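PDB 4CZW: Pab-dependent poly(a)-specific ribonuclease subunit PAN2 from Neurospora crassa, which serves as the catalytic subunit of the Pan2-Pan3 deadenylation complex, shortening the poly(A) tails of messenger RNA as a metal-dependent exonuclease. Local coordinates for residues A[67-72]-A[403-408]; A[71-76]-A[153-158]; A[572-577]-A[632-637]; A[591-596]-A[612-617]. All blocks are in the same frame, centred on the assembly; numbering follows the deposited sequence.

Interaction 1 of 4, residues A[67-72]-A[403-408]. With ZN (zinc ion), chain B.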
# COMPACT_ATOMS: atom_id res chain seq x y z
N ALA A 67 4.60 -3.36 -7.99
CA ALA A 67 4.09 -2.02 -7.73
C ALA A 67 5.21 -0.98 -7.75
O ALA A 67 5.04 0.12 -8.28
CB ALA A 67 3.37 -1.98 -6.39
N LEU A 68 6.36 -1.34 -7.18
CA LEU A 68 7.49 -0.42 -7.09
C LEU A 68 8.11 -0.15 -8.46
O LEU A 68 8.53 0.97 -8.74
CB LEU A 68 8.55 -0.98 -6.14
CG LEU A 68 8.18 -0.97 -4.66
CD1 LEU A 68 9.26 -1.65 -3.83
CD2 LEU A 68 7.95 0.45 -4.17
N GLN A 69 8.16 -1.17 -9.31
CA GLN A 69 8.71 -1.01 -10.65
C GLN A 69 7.84 -0.09 -11.50
O GLN A 69 8.32 0.56 -12.42
CB GLN A 69 8.85 -2.37 -11.35
CG GLN A 69 9.81 -3.34 -10.67
CD GLN A 69 11.25 -2.90 -10.74
OE1 GLN A 69 11.62 -2.07 -11.57
NE2 GLN A 69 12.09 -3.46 -9.87
N HIS A 70 6.55 -0.02 -11.17
CA HIS A 70 5.63 0.86 -11.88
C HIS A 70 5.62 2.27 -11.29
O HIS A 70 5.65 3.25 -12.02
CB HIS A 70 4.21 0.29 -11.86
CG HIS A 70 3.18 1.25 -12.36
ND1 HIS A 70 3.03 1.55 -13.70
CD2 HIS A 70 2.25 2.00 -11.71
CE1 HIS A 70 2.06 2.43 -13.85
NE2 HIS A 70 1.57 2.72 -12.66
N ALA A 71 5.57 2.35 -9.96
CA ALA A 71 5.52 3.63 -9.27
C ALA A 71 6.77 4.47 -9.55
O ALA A 71 6.73 5.70 -9.50
CB ALA A 71 5.35 3.42 -7.78
N ALA A 72 7.87 3.79 -9.85
CA ALA A 72 9.14 4.47 -10.09
C ALA A 72 9.24 5.04 -11.50
O ALA A 72 10.23 5.68 -11.85
CB ALA A 72 10.30 3.51 -9.83
N MSE A 403 16.19 -3.89 -7.02
CA MSE A 403 16.34 -2.50 -6.60
C MSE A 403 16.50 -1.53 -7.77
O MSE A 403 16.87 -0.37 -7.57
CB MSE A 403 17.53 -2.36 -5.65
CG MSE A 403 17.42 -3.18 -4.38
SE MSE A 403 15.89 -2.66 -3.29
CE MSE A 403 16.28 -0.76 -3.11
N ASP A 404 16.23 -2.01 -8.98
CA ASP A 404 16.40 -1.17 -10.17
C ASP A 404 15.38 -0.04 -10.22
O ASP A 404 15.61 0.98 -10.87
CB ASP A 404 16.31 -2.02 -11.44
CG ASP A 404 17.35 -3.12 -11.48
OD1 ASP A 404 18.37 -3.01 -10.76
OD2 ASP A 404 17.16 -4.09 -12.25
N TRP A 405 14.25 -0.23 -9.54
CA TRP A 405 13.23 0.81 -9.48
C TRP A 405 13.77 2.03 -8.75
O TRP A 405 13.39 3.16 -9.06
CB TRP A 405 11.96 0.29 -8.78
CG TRP A 405 12.15 -0.03 -7.32
CD1 TRP A 405 12.53 -1.22 -6.78
CD2 TRP A 405 11.97 0.88 -6.22
NE1 TRP A 405 12.59 -1.12 -5.41
CE2 TRP A 405 12.26 0.15 -5.04
CE3 TRP A 405 11.60 2.22 -6.11
CZ2 TRP A 405 12.18 0.73 -3.77
CZ3 TRP A 405 11.53 2.79 -4.85
CH2 TRP A 405 11.82 2.05 -3.70
N LYS A 406 14.65 1.79 -7.79
CA LYS A 406 15.28 2.87 -7.04
C LYS A 406 16.54 3.35 -7.74
O LYS A 406 16.81 4.55 -7.81
CB LYS A 406 15.60 2.40 -5.61
CG LYS A 406 15.97 3.51 -4.65
CD LYS A 406 16.06 2.97 -3.23
CE LYS A 406 16.34 4.07 -2.23
NZ LYS A 406 16.36 3.55 -0.83
N THR A 407 17.32 2.40 -8.26
CA THR A 407 18.56 2.70 -8.97
C THR A 407 18.30 3.55 -10.21
O THR A 407 18.97 4.56 -10.43
CB THR A 407 19.29 1.41 -9.37
OG1 THR A 407 19.70 0.70 -8.20
CG2 THR A 407 20.52 1.73 -10.21
N ARG A 408 17.34 3.13 -11.02
CA ARG A 408 16.99 3.87 -12.23
C ARG A 408 15.63 4.55 -12.09
O ARG A 408 14.79 4.48 -12.98
CB ARG A 408 17.00 2.95 -13.45
CG ARG A 408 18.37 2.37 -13.77
CD ARG A 408 18.38 1.68 -15.13
NE ARG A 408 17.49 0.53 -15.17
CZ ARG A 408 17.85 -0.70 -14.82
NH1 ARG A 408 19.08 -0.95 -14.40
NH2 ARG A 408 16.97 -1.69 -14.89
ZN ZN B . 0.79 4.53 -12.16
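Trp405, on the short helix 404-407, packs against Leu68 and Ala72 at the end of helix 61-71, part of the ubiquitin-protease-like scaffold domain and the helix whose His70 NE2 binds zinc. Trp405 CB lies 3.5 Å from Leu68 O and 3.8 Å from Ala72 CB, a residue small enough to let the two backbones approach. CG stands between the backbone N and the carbonyl carbon (chi1 67°), which carries the indole over Leu68. There Leu68 CB comes within 3.8 Å of the centroid of the five-membered ring, only 6° off its normal, while Lys406 CB covers the opposite face. Farther out, Trp405 CE2 is 3.7 Å from Leu68 CD1, a methyl that NE1 and CZ2 also meet. CE3 comes near Ala72 CB. With only an alanine here, Leu68 CB and CD1 would probably lose the flat surface they pack on, and a gap would open between the helices. The indole also touches Trp537 and Asn541 of helix 529-541 in the exonuclease part, so it lies where the two domains meet. At the ring edge, Trp405 CD1 faces Gln69 NE2 at 3.8 Å, with the amide, hydrogen-bonded to Asn65 OD1, turned 88° to the indole plane.

Interaction 2 of 4, residues A[71-76]-A[153-158]. With ZN (zinc ion), chain B.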
# COMPACT_ATOMS: atom_id res chain seq x y z
N ALA A 71 5.57 2.35 -9.96
CA ALA A 71 5.52 3.63 -9.27
C ALA A 71 6.77 4.47 -9.55
O ALA A 71 6.73 5.70 -9.50
CB ALA A 71 5.35 3.42 -7.78
N ALA A 72 7.87 3.79 -9.85
CA ALA A 72 9.14 4.47 -10.09
C ALA A 72 9.24 5.04 -11.50
O ALA A 72 10.23 5.68 -11.85
CB ALA A 72 10.30 3.51 -9.83
N THR A 73 8.21 4.81 -12.31
CA THR A 73 8.20 5.32 -13.68
C THR A 73 7.69 6.76 -13.72
O THR A 73 7.49 7.38 -12.67
CB THR A 73 7.32 4.45 -14.61
OG1 THR A 73 5.94 4.60 -14.25
CG2 THR A 73 7.73 2.99 -14.51
N ALA A 74 7.48 7.27 -14.92
CA ALA A 74 7.03 8.65 -15.10
C ALA A 74 5.51 8.74 -15.12
O ALA A 74 4.95 9.76 -15.54
CB ALA A 74 7.61 9.23 -16.38
N CYS A 75 4.85 7.68 -14.66
CA CYS A 75 3.39 7.60 -14.65
C CYS A 75 2.75 8.78 -13.93
O CYS A 75 2.98 8.99 -12.74
CB CYS A 75 2.93 6.29 -14.01
SG CYS A 75 1.14 6.10 -13.85
N LEU A 76 1.96 9.56 -14.66
CA LEU A 76 1.27 10.71 -14.10
C LEU A 76 -0.24 10.47 -14.03
O LEU A 76 -1.02 11.41 -13.91
CB LEU A 76 1.56 11.97 -14.91
CG LEU A 76 2.99 12.50 -14.87
CD1 LEU A 76 3.13 13.74 -15.73
CD2 LEU A 76 3.41 12.79 -13.43
N PRO A 153 5.72 1.23 -19.56
CA PRO A 153 6.79 0.25 -19.33
C PRO A 153 7.45 0.40 -17.96
O PRO A 153 7.94 1.48 -17.63
CB PRO A 153 7.80 0.57 -20.44
CG PRO A 153 6.98 1.17 -21.52
CD PRO A 153 5.91 1.96 -20.83
N PRO A 154 7.45 -0.68 -17.16
CA PRO A 154 8.07 -0.66 -15.83
C PRO A 154 9.57 -0.44 -15.91
O PRO A 154 10.17 -0.68 -16.96
CB PRO A 154 7.74 -2.05 -15.28
CG PRO A 154 7.53 -2.90 -16.48
CD PRO A 154 6.89 -2.00 -17.50
N ILE A 155 10.17 0.01 -14.81
CA ILE A 155 11.60 0.29 -14.76
C ILE A 155 12.42 -0.96 -15.06
O ILE A 155 13.42 -0.90 -15.77
CB ILE A 155 12.01 0.86 -13.39
CG1 ILE A 155 11.24 2.16 -13.10
CG2 ILE A 155 13.51 1.12 -13.34
CD1 ILE A 155 11.53 3.27 -14.08
N SER A 156 11.99 -2.09 -14.52
CA SER A 156 12.73 -3.34 -14.71
C SER A 156 11.84 -4.57 -14.58
O SER A 156 11.03 -4.69 -13.67
CB SER A 156 13.87 -3.42 -13.70
OG SER A 156 14.61 -4.62 -13.86
N THR A 157 12.02 -5.50 -15.52
CA THR A 157 11.36 -6.80 -15.46
C THR A 157 12.42 -7.88 -15.28
O THR A 157 12.22 -9.03 -15.66
CB THR A 157 10.54 -7.09 -16.73
OG1 THR A 157 11.41 -7.13 -17.87
CG2 THR A 157 9.48 -6.01 -16.94
N GLU A 158 13.55 -7.48 -14.71
CA GLU A 158 14.70 -8.36 -14.55
C GLU A 158 14.44 -9.49 -13.56
O GLU A 158 14.92 -10.61 -13.74
CB GLU A 158 15.93 -7.56 -14.12
CG GLU A 158 17.23 -8.35 -14.11
CD GLU A 158 17.68 -8.75 -15.50
OE1 GLU A 158 17.28 -8.09 -16.48
OE2 GLU A 158 18.44 -9.74 -15.61
ZN ZN B . 0.79 4.53 -12.16
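Thr73 and Ile155 bring two irregular loops together, their CA atoms 6.2 Å apart. The segment 71-76 runs off the end of helix 61-71: Ala72 still has nearly helical torsions, and Thr73 then straightens the chain. Across from it, Ile155 has helical torsions between the extended Pro154 and Ser156, so the chain bends at the point where it faces Ala72. A backbone bond between Ile155 and Gln69 anchors this bend to helix 61-71.

The side-chain contact is apolar. Ile155 CG1 lies 3.7 Å from Ala72 CB, and Ile155 CD1 continues past Ala72 O to reach Thr73 CG2 at 3.8 Å. The Ile155 and Thr73 side chains run antiparallel, side by side, and the methyl Thr73 CG2 ends 3.5 Å from Pro153 O.

This wall flanks a zinc site of three cysteines and one histidine, to which Cys75 SG contributes at 2.3 Å from the zinc, together with His70, Cys80 and Cys83. Threonine suits its place because its two branches do different work. With chi1 at 69°, the methyl is turned to the 153-155 loop while OG1 faces the site-forming loop. There Thr73 OG1 accepts from Cys75 N at 3.3 Å, N-H...O angle 152°, an ST turn, and it is also hydrogen-bonded to His70 O. One hydroxyl thus ties together the backbones of two zinc ligands. The carbonyls of this loop turn to helix 529-541 of the exonuclease part, where Lys534 NZ is hydrogen-bonded to Thr73 O and Lys530 NZ to Cys75 O.

Interaction 3 of 4, residues A[572-577]-A[632-637]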
# COMPACT_ATOMS: atom_id res chain seq x y z
N ILE A 572 13.18 19.90 16.63
CA ILE A 572 13.88 18.88 17.39
C ILE A 572 15.26 19.37 17.80
O ILE A 572 15.73 19.12 18.91
CB ILE A 572 14.02 17.57 16.58
CG1 ILE A 572 12.64 17.02 16.21
CG2 ILE A 572 14.82 16.53 17.36
CD1 ILE A 572 12.68 15.76 15.39
N ILE A 573 15.91 20.09 16.89
CA ILE A 573 17.25 20.62 17.11
C ILE A 573 17.31 21.54 18.33
O ILE A 573 18.16 21.38 19.20
CB ILE A 573 17.75 21.40 15.88
CG1 ILE A 573 18.10 20.43 14.75
CG2 ILE A 573 18.96 22.24 16.23
CD1 ILE A 573 18.59 21.11 13.49
N PHE A 574 16.39 22.50 18.39
CA PHE A 574 16.39 23.48 19.48
C PHE A 574 15.55 23.03 20.67
O PHE A 574 14.69 23.76 21.15
CB PHE A 574 15.90 24.84 18.97
CG PHE A 574 16.87 25.52 18.05
CD1 PHE A 574 17.96 26.20 18.55
CD2 PHE A 574 16.69 25.47 16.67
CE1 PHE A 574 18.86 26.83 17.71
CE2 PHE A 574 17.58 26.09 15.82
CZ PHE A 574 18.67 26.77 16.34
N MSE A 575 15.82 21.81 21.14
CA MSE A 575 15.21 21.31 22.37
C MSE A 575 16.27 21.15 23.45
O MSE A 575 17.37 20.68 23.18
CB MSE A 575 14.51 19.97 22.13
CG MSE A 575 13.22 20.04 21.35
SE MSE A 575 12.29 18.33 21.38
CE MSE A 575 13.76 17.17 20.84
N LYS A 576 15.93 21.54 24.67
CA LYS A 576 16.77 21.19 25.81
C LYS A 576 16.38 19.77 26.22
O LYS A 576 15.23 19.54 26.60
CB LYS A 576 16.60 22.18 26.96
CG LYS A 576 17.89 22.43 27.74
CD LYS A 576 17.73 23.51 28.80
CE LYS A 576 17.27 22.94 30.13
NZ LYS A 576 15.88 22.38 30.09
N PRO A 577 17.33 18.83 26.14
CA PRO A 577 17.15 17.38 26.17
C PRO A 577 16.04 16.82 27.09
O PRO A 577 15.26 15.99 26.61
CB PRO A 577 18.52 16.87 26.61
CG PRO A 577 19.46 17.86 26.03
CD PRO A 577 18.76 19.20 26.10
N GLU A 632 20.49 27.44 26.39
CA GLU A 632 20.15 27.78 27.77
C GLU A 632 19.34 29.07 27.82
O GLU A 632 18.39 29.20 28.60
CB GLU A 632 21.41 27.92 28.63
CG GLU A 632 22.12 26.61 28.93
CD GLU A 632 21.31 25.70 29.84
OE1 GLU A 632 20.47 26.22 30.60
OE2 GLU A 632 21.52 24.47 29.79
N ALA A 633 19.73 30.04 26.99
CA ALA A 633 19.06 31.33 26.94
C ALA A 633 17.63 31.20 26.43
O ALA A 633 16.74 31.93 26.85
CB ALA A 633 19.85 32.30 26.08
N LEU A 634 17.42 30.26 25.51
CA LEU A 634 16.10 29.98 24.97
C LEU A 634 15.14 29.51 26.05
O LEU A 634 13.94 29.77 25.98
CB LEU A 634 16.18 28.93 23.86
CG LEU A 634 16.38 29.44 22.43
CD1 LEU A 634 16.71 28.28 21.50
CD2 LEU A 634 15.13 30.16 21.94
N TYR A 635 15.67 28.83 27.06
CA TYR A 635 14.85 28.31 28.14
C TYR A 635 15.14 29.05 29.45
O TYR A 635 15.91 28.58 30.29
CB TYR A 635 15.08 26.81 28.31
CG TYR A 635 14.63 25.97 27.13
CD1 TYR A 635 15.47 25.75 26.05
CD2 TYR A 635 13.35 25.41 27.09
CE1 TYR A 635 15.06 24.98 24.97
CE2 TYR A 635 12.93 24.65 26.02
CZ TYR A 635 13.79 24.44 24.96
OH TYR A 635 13.38 23.68 23.88
N LYS A 636 14.51 30.21 29.62
CA LYS A 636 14.63 30.98 30.85
C LYS A 636 13.26 31.46 31.34
O LYS A 636 12.97 31.41 32.53
CB LYS A 636 15.55 32.18 30.65
CG LYS A 636 17.01 31.81 30.46
CD LYS A 636 17.53 31.07 31.68
CE LYS A 636 18.99 30.68 31.50
NZ LYS A 636 19.49 29.94 32.69
N LYS A 637 12.43 31.92 30.41
CA LYS A 637 11.10 32.39 30.76
C LYS A 637 10.03 31.63 29.98
O LYS A 637 10.35 30.76 29.16
CB LYS A 637 10.97 33.89 30.52
CG LYS A 637 12.03 34.71 31.26
CD LYS A 637 11.99 36.17 30.83
CE LYS A 637 13.08 36.99 31.53
NZ LYS A 637 13.08 38.39 31.03
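Tyr635 and Lys576 bury the most surface here, and Phe574 comes next. Tyr635, just beyond helix 627-634, reaches across to the chain leaving helix 570-573 and puts its hydroxyl among backbone groups. Tyr635 OH donates to Phe574 O at 3.0 Å; the donor is tilted 15° from the carbonyl plane, at a C=O...O angle of 130°. The same oxygen accepts a weak bond from Lys576 N at 3.4 Å. Phe574 is the centre of an inverse gamma turn, a sharp bend that probably helps bring its carbonyl and the Lys576 N-H to one hydroxyl.

Lys576 CB sits over one face of the Tyr635 ring, 4.0 Å from the centroid and 19° off the normal, a CH-pi contact. The longer chain carries Lys576 CD to 4.0 Å from Glu632 OE2 and lets NZ turn back over the same side of the ring, at most a weak cation-pi attraction. The apolar end is formed by Phe574 CD1 and Leu634 CD1, 3.8 Å apart, beside Leu592 of helix 585-592.

These residues join helix 627-634, the last of this chain, to the turn after helix 570-573 in the exonuclease part, away from its predicted metal site. The hydroxyl probably fixes the ring mainly through Phe574 O, the weak bond from Lys576 N adding to it, whereas Lys576 NZ and Glu632 OE1, 6.0 Å apart, probably add only a diffuse attraction.

Interaction 4 of 4, residues A[591-596]-A[612-617]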
# COMPACT_ATOMS: atom_id res chain seq x y z
N TYR A 591 13.87 35.32 18.08
CA TYR A 591 14.97 35.36 19.05
C TYR A 591 16.33 35.17 18.39
O TYR A 591 17.33 35.71 18.86
CB TYR A 591 14.76 34.30 20.13
CG TYR A 591 15.73 34.41 21.29
CD1 TYR A 591 15.56 35.36 22.28
CD2 TYR A 591 16.82 33.55 21.38
CE1 TYR A 591 16.44 35.46 23.34
CE2 TYR A 591 17.71 33.64 22.43
CZ TYR A 591 17.52 34.60 23.41
OH TYR A 591 18.40 34.69 24.46
N LEU A 592 16.38 34.39 17.32
CA LEU A 592 17.64 34.06 16.67
C LEU A 592 17.87 34.86 15.39
O LEU A 592 19.01 35.08 14.99
CB LEU A 592 17.71 32.56 16.36
CG LEU A 592 17.54 31.61 17.55
CD1 LEU A 592 17.61 30.17 17.09
CD2 LEU A 592 18.57 31.89 18.63
N LEU A 593 16.79 35.30 14.76
CA LEU A 593 16.89 36.04 13.50
C LEU A 593 16.39 37.47 13.64
O LEU A 593 16.53 38.27 12.71
CB LEU A 593 16.11 35.32 12.40
CG LEU A 593 16.52 33.88 12.06
CD1 LEU A 593 15.54 33.27 11.07
CD2 LEU A 593 17.93 33.84 11.51
N LYS A 594 15.81 37.78 14.80
CA LYS A 594 15.18 39.08 15.04
C LYS A 594 14.15 39.42 13.96
O LYS A 594 14.13 40.54 13.45
CB LYS A 594 16.23 40.19 15.12
CG LYS A 594 16.97 40.27 16.45
CD LYS A 594 18.43 39.89 16.30
CE LYS A 594 19.21 40.21 17.56
NZ LYS A 594 20.63 39.77 17.47
N GLU A 595 13.30 38.45 13.63
CA GLU A 595 12.29 38.64 12.60
C GLU A 595 10.88 38.38 13.12
O GLU A 595 10.67 37.51 13.97
CB GLU A 595 12.57 37.73 11.40
CG GLU A 595 13.89 37.98 10.71
CD GLU A 595 14.08 37.10 9.48
OE1 GLU A 595 13.09 36.49 9.04
OE2 GLU A 595 15.21 37.03 8.97
N ASP A 596 9.92 39.14 12.60
CA ASP A 596 8.51 38.88 12.89
C ASP A 596 7.87 38.23 11.67
O ASP A 596 7.59 38.89 10.67
CB ASP A 596 7.79 40.18 13.25
CG ASP A 596 6.37 39.93 13.75
OD1 ASP A 596 6.05 38.78 14.09
OD2 ASP A 596 5.59 40.90 13.81
N LEU A 612 15.23 27.13 7.25
CA LEU A 612 16.55 27.00 6.66
C LEU A 612 17.52 28.00 7.29
O LEU A 612 18.67 27.66 7.57
CB LEU A 612 16.49 27.20 5.14
CG LEU A 612 17.82 27.07 4.40
CD1 LEU A 612 18.41 25.68 4.61
CD2 LEU A 612 17.65 27.36 2.91
N LYS A 613 17.04 29.22 7.51
CA LYS A 613 17.84 30.25 8.17
C LYS A 613 18.17 29.83 9.60
O LYS A 613 19.29 30.05 10.07
CB LYS A 613 17.09 31.58 8.18
CG LYS A 613 17.00 32.27 6.82
CD LYS A 613 16.24 33.58 6.94
CE LYS A 613 16.25 34.34 5.62
NZ LYS A 613 15.52 35.64 5.73
N LEU A 614 17.20 29.24 10.28
CA LEU A 614 17.38 28.79 11.65
C LEU A 614 18.42 27.68 11.74
O LEU A 614 19.20 27.63 12.69
CB LEU A 614 16.05 28.30 12.23
CG LEU A 614 15.03 29.39 12.57
CD1 LEU A 614 13.71 28.76 12.99
CD2 LEU A 614 15.56 30.30 13.67
N TYR A 615 18.44 26.80 10.74
CA TYR A 615 19.42 25.72 10.72
C TYR A 615 20.82 26.25 10.46
O TYR A 615 21.80 25.73 10.99
CB TYR A 615 19.06 24.68 9.66
CG TYR A 615 20.10 23.60 9.51
CD1 TYR A 615 20.24 22.60 10.47
CD2 TYR A 615 20.97 23.58 8.42
CE1 TYR A 615 21.19 21.61 10.35
CE2 TYR A 615 21.93 22.59 8.29
CZ TYR A 615 22.04 21.61 9.25
OH TYR A 615 22.99 20.63 9.13
N ARG A 616 20.92 27.29 9.63
CA ARG A 616 22.21 27.90 9.34
C ARG A 616 22.78 28.58 10.58
O ARG A 616 23.99 28.54 10.81
CB ARG A 616 22.09 28.90 8.19
CG ARG A 616 21.75 28.27 6.85
CD ARG A 616 22.68 27.10 6.55
NE ARG A 616 22.39 26.48 5.26
CZ ARG A 616 22.94 25.34 4.83
NH1 ARG A 616 23.80 24.69 5.60
NH2 ARG A 616 22.62 24.85 3.65
N LYS A 617 21.90 29.18 11.37
CA LYS A 617 22.30 29.76 12.65
C LYS A 617 22.79 28.67 13.59
O LYS A 617 23.74 28.86 14.35
CB LYS A 617 21.14 30.53 13.28
CG LYS A 617 20.88 31.88 12.66
CD LYS A 617 22.07 32.80 12.85
CE LYS A 617 21.82 34.18 12.25
NZ LYS A 617 23.00 35.07 12.39
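Leu593 and Leu614 form the apolar centre of the contact of helix 585-592 and the chain that follows with helix 604-623. Leu614 CD2 is shared, lying 3.9 Å from Leu593 CD1 and 4.0 Å from Leu592 CD1; Leu592 meets Leu614 at about a right angle. Leu593 uses its fork fully. Leu593 CD1 rests 3.7 Å from Lys613 CB, and Leu593 CD2 3.7 Å from Lys617 CG, so its branches contact two lysines one helical turn apart. Lysine suits these positions at the border of the contact because its methylenes cover a leucine while its amino group can stay near solvent. An alanine in place of Leu593 is likely to strip the aliphatic parts of Lys613 and Lys617 of their packing partner and open a gap beside Leu614 CD2.

The electrostatic contact lies at the surface. Lys594, with a positive phi of 54°, departs from helical torsions, and beyond this turn Glu595 points toward helix 604-623. The extended chains of Glu595 and Lys613 cross at about a right angle and end in a salt bridge, Glu595 OE2 to Lys613 NZ, at 3.5 Å.

Leu614 is also packed on Leu585 and Leu588, so it sits among leucines of helix 585-592. The two helices are part of the RNase H-like fold of a DEDD exonuclease. Here helix 604-623 also carries Asp607, probably a ligand of the catalytic metals, about 9 Å from the Leu614 side chain.

Overall arrangement
The four contacts fall into two clusters, one in each domain of this catalytic unit. Interactions 1 and 2, with centres 6 Å apart, start from the same end of helix 61-71 and lie beside the zinc site of three cysteines and one histidine, to which they contribute His70 and Cys75; Asp404 OD2 to Ser156 OG also links them. Interactions 3 and 4 have centres 14 Å apart in the exonuclease part. Along the chain, 591-596 with 612-617 is nested within the loop closed by 572-577 with 632-637, and Phe574 packs on Leu592 between them. About 39 Å separates the centres of interactions 1 and 4. Helix 529-541, touching the first cluster, shows how the scaffold domain abuts the nuclease.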